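Exopolygalacturonate lyase (Vibrio vulnificus, PDB 5A29) probably cleaves pectate-type polysaccharides by beta-elimination, as a manganese-binding lyase of polysaccharide lyase family 2. Local coordinates at residues A[70-83]-A[548-561]. Sequence-based numbering, arbitrary orientation.
Sequences EWIYPDGRTATISN and YIHGEFAGKENAYD
Trp-71 reaches from the edge strand 70-72 into the crook of the 548-561 hairpin, where Phe-553 turns its ring edge onto the indole. Phe-553 CD2 stands 3.5 Å above the indole plane, and the two planes meet at 77°, a T-shaped stack. A chi1 of -167° swings the indole over toward Glu-552, and Trp-71 NE1 donates to Glu-552 O at 2.8 Å. That bond is bent, 138° at the hydrogen, and the donor stands above the carbonyl plane. Tryptophan suits the place because it supplies both a broad apolar surface and an N-H for a backbone carbonyl. Gly-551, with no side chain, lets the indole rim lie against its backbone, Trp-71 CZ2 being 3.8 Å from Gly-551 C. The far rim meets Ile-549, whose CG2 lies 3.7 Å from Trp-71 CZ3. Beyond it the branched Ile-81 and Ile-549 approach tip to tip: Ile-81 CG2 meets Ile-549 CD1 at 3.4 Å, closer than carbons usually pack. Asn-83 ND2 rests against CG1 and CD1 of Ile-549 while donating to Gly-131 O.

Toward the solvent the contact thins. Ala-554 N donates to Ile-72 O at 2.7 Å, and Ile-72 CB lies over the Phe-553 ring as a CH-pi contact. Exposed Pro-74, in the type I turn 73-76, sets CG against Glu-552 CB; the bent Glu-552 chain carries its carboxylate to Asn-148 N. The type II' turn 553-556 meets this first turn closely, Pro-74 CA lying 3.4 Å from Ala-554 O as a CA-H...O contact, and the small Ala-554 CB packs on Ile-72 CG2.

Two hairpins some 465 residues apart are thus joined by an aromatic core and two backbone-directed bonds. Since Tyr-548 OH bonds the manganese ligand Glu-154, and His-550 O the ligand His-133, the tryptophan-centred packing may back a second shell of the metal site.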
loop_
_atom_site.group_PDB
_atom_site.type_symbol
_atom_site.label_atom_id
_atom_site.label_comp_id
_atom_site.label_asym_id
_atom_site.label_seq_id
_atom_site.Cartn_x
_atom_site.Cartn_y
_atom_site.Cartn_z
ATOM N N GLU A 70 12.184 -14.330 13.700
ATOM C CA GLU A 70 11.604 -15.663 13.613
ATOM C C GLU A 70 10.092 -15.657 13.790
ATOM O O GLU A 70 9.572 -14.987 14.657
ATOM C CB GLU A 70 12.199 -16.541 14.761
ATOM C CG GLU A 70 13.654 -16.850 14.534
ATOM C CD GLU A 70 14.272 -17.641 15.691
ATOM O OE1 GLU A 70 13.716 -17.654 16.813
ATOM O OE2 GLU A 70 15.306 -18.262 15.450
ATOM N N TRP A 71 9.395 -16.461 12.992
ATOM C CA TRP A 71 7.992 -16.798 13.351
ATOM C C TRP A 71 8.053 -17.876 14.435
ATOM O O TRP A 71 8.834 -18.828 14.280
ATOM C CB TRP A 71 7.245 -17.390 12.124
ATOM C CG TRP A 71 5.752 -17.451 12.373
ATOM C CD1 TRP A 71 5.046 -18.515 12.829
ATOM C CD2 TRP A 71 4.807 -16.362 12.224
ATOM N NE1 TRP A 71 3.706 -18.162 12.999
ATOM C CE2 TRP A 71 3.534 -16.855 12.613
ATOM C CE3 TRP A 71 4.920 -15.020 11.788
ATOM C CZ2 TRP A 71 2.383 -16.078 12.579
ATOM C CZ3 TRP A 71 3.756 -14.229 11.744
ATOM C CH2 TRP A 71 2.503 -14.769 12.119
ATOM N N ILE A 72 7.254 -17.721 15.492
ATOM C CA ILE A 72 7.128 -18.741 16.522
ATOM C C ILE A 72 5.764 -19.422 16.393
ATOM O O ILE A 72 4.727 -18.781 16.595
ATOM C CB ILE A 72 7.237 -18.126 17.916
ATOM C CG1 ILE A 72 8.636 -17.498 18.064
ATOM C CG2 ILE A 72 7.027 -19.214 19.001
ATOM C CD1 ILE A 72 8.734 -16.622 19.298
ATOM N N TYR A 73 5.771 -20.711 16.074
ATOM C CA TYR A 73 4.514 -21.481 16.011
ATOM C C TYR A 73 3.892 -21.861 17.361
ATOM O O TYR A 73 4.570 -21.822 18.375
ATOM C CB TYR A 73 4.723 -22.739 15.190
ATOM C CG TYR A 73 4.928 -22.412 13.756
ATOM C CD1 TYR A 73 3.835 -22.311 12.889
ATOM C CD2 TYR A 73 6.205 -22.246 13.235
ATOM C CE1 TYR A 73 4.016 -22.084 11.539
ATOM C CE2 TYR A 73 6.396 -21.981 11.880
ATOM C CZ TYR A 73 5.279 -21.870 11.058
ATOM O OH TYR A 73 5.427 -21.631 9.727
ATOM N N PRO A 74 2.584 -22.214 17.376
ATOM C CA PRO A 74 2.024 -22.556 18.685
ATOM C C PRO A 74 2.786 -23.716 19.413
ATOM O O PRO A 74 2.820 -23.718 20.636
ATOM C CB PRO A 74 0.548 -22.905 18.361
ATOM C CG PRO A 74 0.242 -22.088 17.120
ATOM C CD PRO A 74 1.543 -22.155 16.321
ATOM N N ASP A 75 3.375 -24.657 18.678
ATOM C CA ASP A 75 4.045 -25.808 19.307
ATOM C C ASP A 75 5.461 -25.415 19.746
ATOM O O ASP A 75 6.183 -26.213 20.336
ATOM C CB ASP A 75 4.106 -27.019 18.362
ATOM C CG ASP A 75 4.987 -26.768 17.144
ATOM O OD1 ASP A 75 5.187 -25.597 16.780
ATOM O OD2 ASP A 75 5.476 -27.733 16.530
ATOM N N GLY A 76 5.863 -24.199 19.416
ATOM C CA GLY A 76 7.076 -23.609 19.936
ATOM C C GLY A 76 8.198 -23.704 18.930
ATOM O O GLY A 76 9.257 -23.116 19.133
ATOM N N ARG A 77 7.973 -24.425 17.838
ATOM C CA ARG A 77 8.916 -24.421 16.724
ATOM C C ARG A 77 9.088 -22.981 16.182
ATOM O O ARG A 77 8.143 -22.169 16.216
ATOM C CB ARG A 77 8.431 -25.307 15.592
ATOM C CG ARG A 77 9.439 -25.490 14.475
ATOM C CD ARG A 77 9.023 -26.463 13.384
ATOM N NE ARG A 77 8.002 -25.960 12.457
ATOM C CZ ARG A 77 8.231 -25.294 11.311
ATOM N NH1 ARG A 77 9.447 -24.964 10.909
ATOM N NH2 ARG A 77 7.211 -24.925 10.564
ATOM N N THR A 78 10.309 -22.654 15.778
ATOM C CA THR A 78 10.612 -21.307 15.238
ATOM C C THR A 78 11.107 -21.457 13.813
ATOM O O THR A 78 11.743 -22.470 13.463
ATOM C CB THR A 78 11.655 -20.529 16.045
ATOM O OG1 THR A 78 12.874 -21.264 16.056
ATOM C CG2 THR A 78 11.173 -20.249 17.467
ATOM N N ALA A 79 10.703 -20.510 12.956
ATOM C CA ALA A 79 11.207 -20.497 11.592
ATOM C C ALA A 79 11.654 -19.072 11.245
ATOM O O ALA A 79 10.897 -18.117 11.388
ATOM C CB ALA A 79 10.174 -21.012 10.592
ATOM N N THR A 80 12.887 -18.967 10.795
ATOM C CA THR A 80 13.427 -17.683 10.384
ATOM C C THR A 80 12.728 -17.245 9.096
ATOM O O THR A 80 12.719 -17.997 8.121
ATOM C CB THR A 80 14.947 -17.823 10.125
ATOM O OG1 THR A 80 15.549 -18.235 11.367
ATOM C CG2 THR A 80 15.525 -16.460 9.771
ATOM N N ILE A 81 12.249 -15.997 9.068
ATOM C CA ILE A 81 11.326 -15.545 7.968
ATOM C C ILE A 81 12.092 -14.979 6.794
ATOM O O ILE A 81 12.894 -14.045 6.964
ATOM C CB ILE A 81 10.352 -14.460 8.491
ATOM C CG1 ILE A 81 9.536 -15.040 9.629
ATOM C CG2 ILE A 81 9.450 -13.946 7.322
ATOM C CD1 ILE A 81 8.937 -14.030 10.567
ATOM N N SER A 82 11.895 -15.540 5.604
ATOM C CA SER A 82 12.202 -14.830 4.357
ATOM C C SER A 82 10.912 -14.707 3.467
ATOM O O SER A 82 10.496 -15.671 2.809
ATOM C CB SER A 82 13.267 -15.596 3.604
ATOM O OG SER A 82 13.649 -14.960 2.396
ATOM N N ASN A 83 10.341 -13.505 3.387
ATOM C CA ASN A 83 9.079 -13.295 2.628
ATOM C C ASN A 83 9.359 -12.208 1.615
ATOM O O ASN A 83 9.409 -11.046 1.967
ATOM C CB ASN A 83 7.978 -12.896 3.621
ATOM C CG ASN A 83 6.583 -12.917 2.975
ATOM O OD1 ASN A 83 6.455 -12.691 1.786
ATOM N ND2 ASN A 83 5.574 -13.161 3.753
ATOM N N TYR A 548 2.940 -7.896 5.271
ATOM C CA TYR A 548 2.683 -8.355 6.652
ATOM C C TYR A 548 2.562 -9.900 6.513
ATOM O O TYR A 548 2.539 -10.443 5.361
ATOM C CB TYR A 548 1.397 -7.772 7.299
ATOM C CG TYR A 548 0.167 -8.188 6.522
ATOM C CD1 TYR A 548 -0.232 -7.445 5.398
ATOM C CD2 TYR A 548 -0.505 -9.421 6.793
ATOM C CE1 TYR A 548 -1.305 -7.837 4.605
ATOM C CE2 TYR A 548 -1.558 -9.849 5.970
ATOM C CZ TYR A 548 -1.960 -9.044 4.885
ATOM O OH TYR A 548 -3.051 -9.405 4.089
ATOM N N ILE A 549 2.582 -10.587 7.669
ATOM C CA ILE A 549 2.374 -12.038 7.713
ATOM C C ILE A 549 1.318 -12.247 8.777
ATOM O O ILE A 549 1.378 -11.629 9.840
ATOM C CB ILE A 549 3.691 -12.801 8.070
ATOM C CG1 ILE A 549 4.763 -12.381 7.049
ATOM C CG2 ILE A 549 3.497 -14.347 8.059
ATOM C CD1 ILE A 549 6.127 -13.041 7.233
ATOM N N HIS A 550 0.359 -13.129 8.479
ATOM C CA HIS A 550 -0.771 -13.330 9.344
ATOM C C HIS A 550 -0.930 -14.858 9.586
ATOM O O HIS A 550 -0.993 -15.634 8.626
ATOM C CB HIS A 550 -2.011 -12.811 8.634
ATOM C CG HIS A 550 -3.243 -12.858 9.472
ATOM N ND1 HIS A 550 -4.507 -13.048 8.932
ATOM C CD2 HIS A 550 -3.409 -12.776 10.813
ATOM C CE1 HIS A 550 -5.394 -13.067 9.914
ATOM N NE2 HIS A 550 -4.757 -12.896 11.066
ATOM N N GLY A 551 -1.008 -15.253 10.844
ATOM C CA GLY A 551 -1.274 -16.674 11.187
ATOM C C GLY A 551 -1.298 -16.807 12.694
ATOM O O GLY A 551 -1.644 -15.848 13.408
ATOM N N GLU A 552 -0.944 -17.999 13.194
ATOM C CA GLU A 552 -0.918 -18.222 14.656
ATOM C C GLU A 552 0.530 -18.029 15.142
ATOM O O GLU A 552 1.453 -18.673 14.643
ATOM C CB GLU A 552 -1.396 -19.665 15.033
ATOM C CG GLU A 552 -2.857 -19.989 14.685
ATOM C CD GLU A 552 -3.085 -20.455 13.228
ATOM O OE1 GLU A 552 -2.262 -21.222 12.633
ATOM O OE2 GLU A 552 -4.142 -20.067 12.663
ATOM N N PHE A 553 0.699 -17.156 16.113
ATOM C CA PHE A 553 2.045 -16.826 16.602
ATOM C C PHE A 553 2.083 -17.226 18.060
ATOM O O PHE A 553 1.386 -16.635 18.846
ATOM C CB PHE A 553 2.285 -15.303 16.476
ATOM C CG PHE A 553 3.741 -14.903 16.649
ATOM C CD1 PHE A 553 4.286 -14.751 17.933
ATOM C CD2 PHE A 553 4.573 -14.785 15.541
ATOM C CE1 PHE A 553 5.638 -14.436 18.103
ATOM C CE2 PHE A 553 5.931 -14.464 15.713
ATOM C CZ PHE A 553 6.457 -14.295 16.995
ATOM N N ALA A 554 2.887 -18.224 18.423
ATOM C CA ALA A 554 2.952 -18.669 19.842
ATOM C C ALA A 554 1.545 -18.885 20.391
ATOM O O ALA A 554 0.743 -19.605 19.787
ATOM C CB ALA A 554 3.667 -17.651 20.705
ATOM N N GLY A 555 1.237 -18.184 21.477
ATOM C CA GLY A 555 -0.053 -18.313 22.176
ATOM C C GLY A 555 -1.237 -17.658 21.475
ATOM O O GLY A 555 -2.367 -17.807 21.934
ATOM N N LYS A 556 -0.997 -16.950 20.357
ATOM C CA LYS A 556 -1.984 -16.006 19.845
ATOM C C LYS A 556 -2.526 -16.476 18.512
ATOM O O LYS A 556 -1.784 -16.622 17.567
ATOM C CB LYS A 556 -1.377 -14.607 19.707
ATOM C CG LYS A 556 -2.402 -13.522 19.890
ATOM C CD LYS A 556 -2.159 -12.422 18.893
ATOM C CE LYS A 556 -2.422 -11.074 19.518
ATOM N NZ LYS A 556 -1.364 -10.821 20.537
ATOM N N GLU A 557 -3.837 -16.692 18.442
ATOM C CA GLU A 557 -4.448 -17.263 17.266
ATOM C C GLU A 557 -4.467 -16.324 16.055
ATOM O O GLU A 557 -4.199 -16.723 14.911
ATOM C CB GLU A 557 -5.865 -17.717 17.610
ATOM C CG GLU A 557 -6.010 -19.223 17.744
ATOM C CD GLU A 557 -7.356 -19.703 17.216
ATOM O OE1 GLU A 557 -8.394 -19.186 17.696
ATOM O OE2 GLU A 557 -7.384 -20.559 16.292
ATOM N N ASN A 558 -4.801 -15.075 16.277
ATOM C CA ASN A 558 -5.034 -14.253 15.102
ATOM C C ASN A 558 -3.956 -13.138 15.131
ATOM O O ASN A 558 -4.140 -12.080 15.746
ATOM C CB ASN A 558 -6.469 -13.751 15.165
ATOM C CG ASN A 558 -6.757 -12.694 14.148
ATOM O OD1 ASN A 558 -6.575 -12.904 12.955
ATOM N ND2 ASN A 558 -7.227 -11.547 14.614
ATOM N N ALA A 559 -2.772 -13.461 14.619
ATOM C CA ALA A 559 -1.619 -12.586 14.898
ATOM C C ALA A 559 -0.963 -12.079 13.636
ATOM O O ALA A 559 -0.823 -12.815 12.667
ATOM C CB ALA A 559 -0.580 -13.344 15.733
ATOM N N TYR A 560 -0.440 -10.852 13.694
ATOM C CA TYR A 560 0.350 -10.302 12.553
ATOM C C TYR A 560 1.813 -10.077 13.037
ATOM O O TYR A 560 2.022 -9.548 14.153
ATOM C CB TYR A 560 -0.215 -8.906 12.165
ATOM C CG TYR A 560 -1.609 -9.009 11.626
ATOM C CD1 TYR A 560 -2.723 -9.057 12.474
ATOM C CD2 TYR A 560 -1.817 -9.168 10.250
ATOM C CE1 TYR A 560 -4.007 -9.251 11.952
ATOM C CE2 TYR A 560 -3.097 -9.317 9.723
ATOM C CZ TYR A 560 -4.180 -9.360 10.572
ATOM O OH TYR A 560 -5.430 -9.520 10.007
ATOM N N ASP A 561 2.766 -10.349 12.163
ATOM C CA ASP A 561 4.184 -9.988 12.443
ATOM C C ASP A 561 4.400 -8.489 12.786
ATOM O O ASP A 561 5.210 -8.131 13.681
ATOM C CB ASP A 561 5.106 -10.410 11.309
ATOM C CG ASP A 561 4.812 -9.675 9.967
ATOM O OD1 ASP A 561 3.711 -9.141 9.818
ATOM O OD2 ASP A 561 5.673 -9.668 9.046
#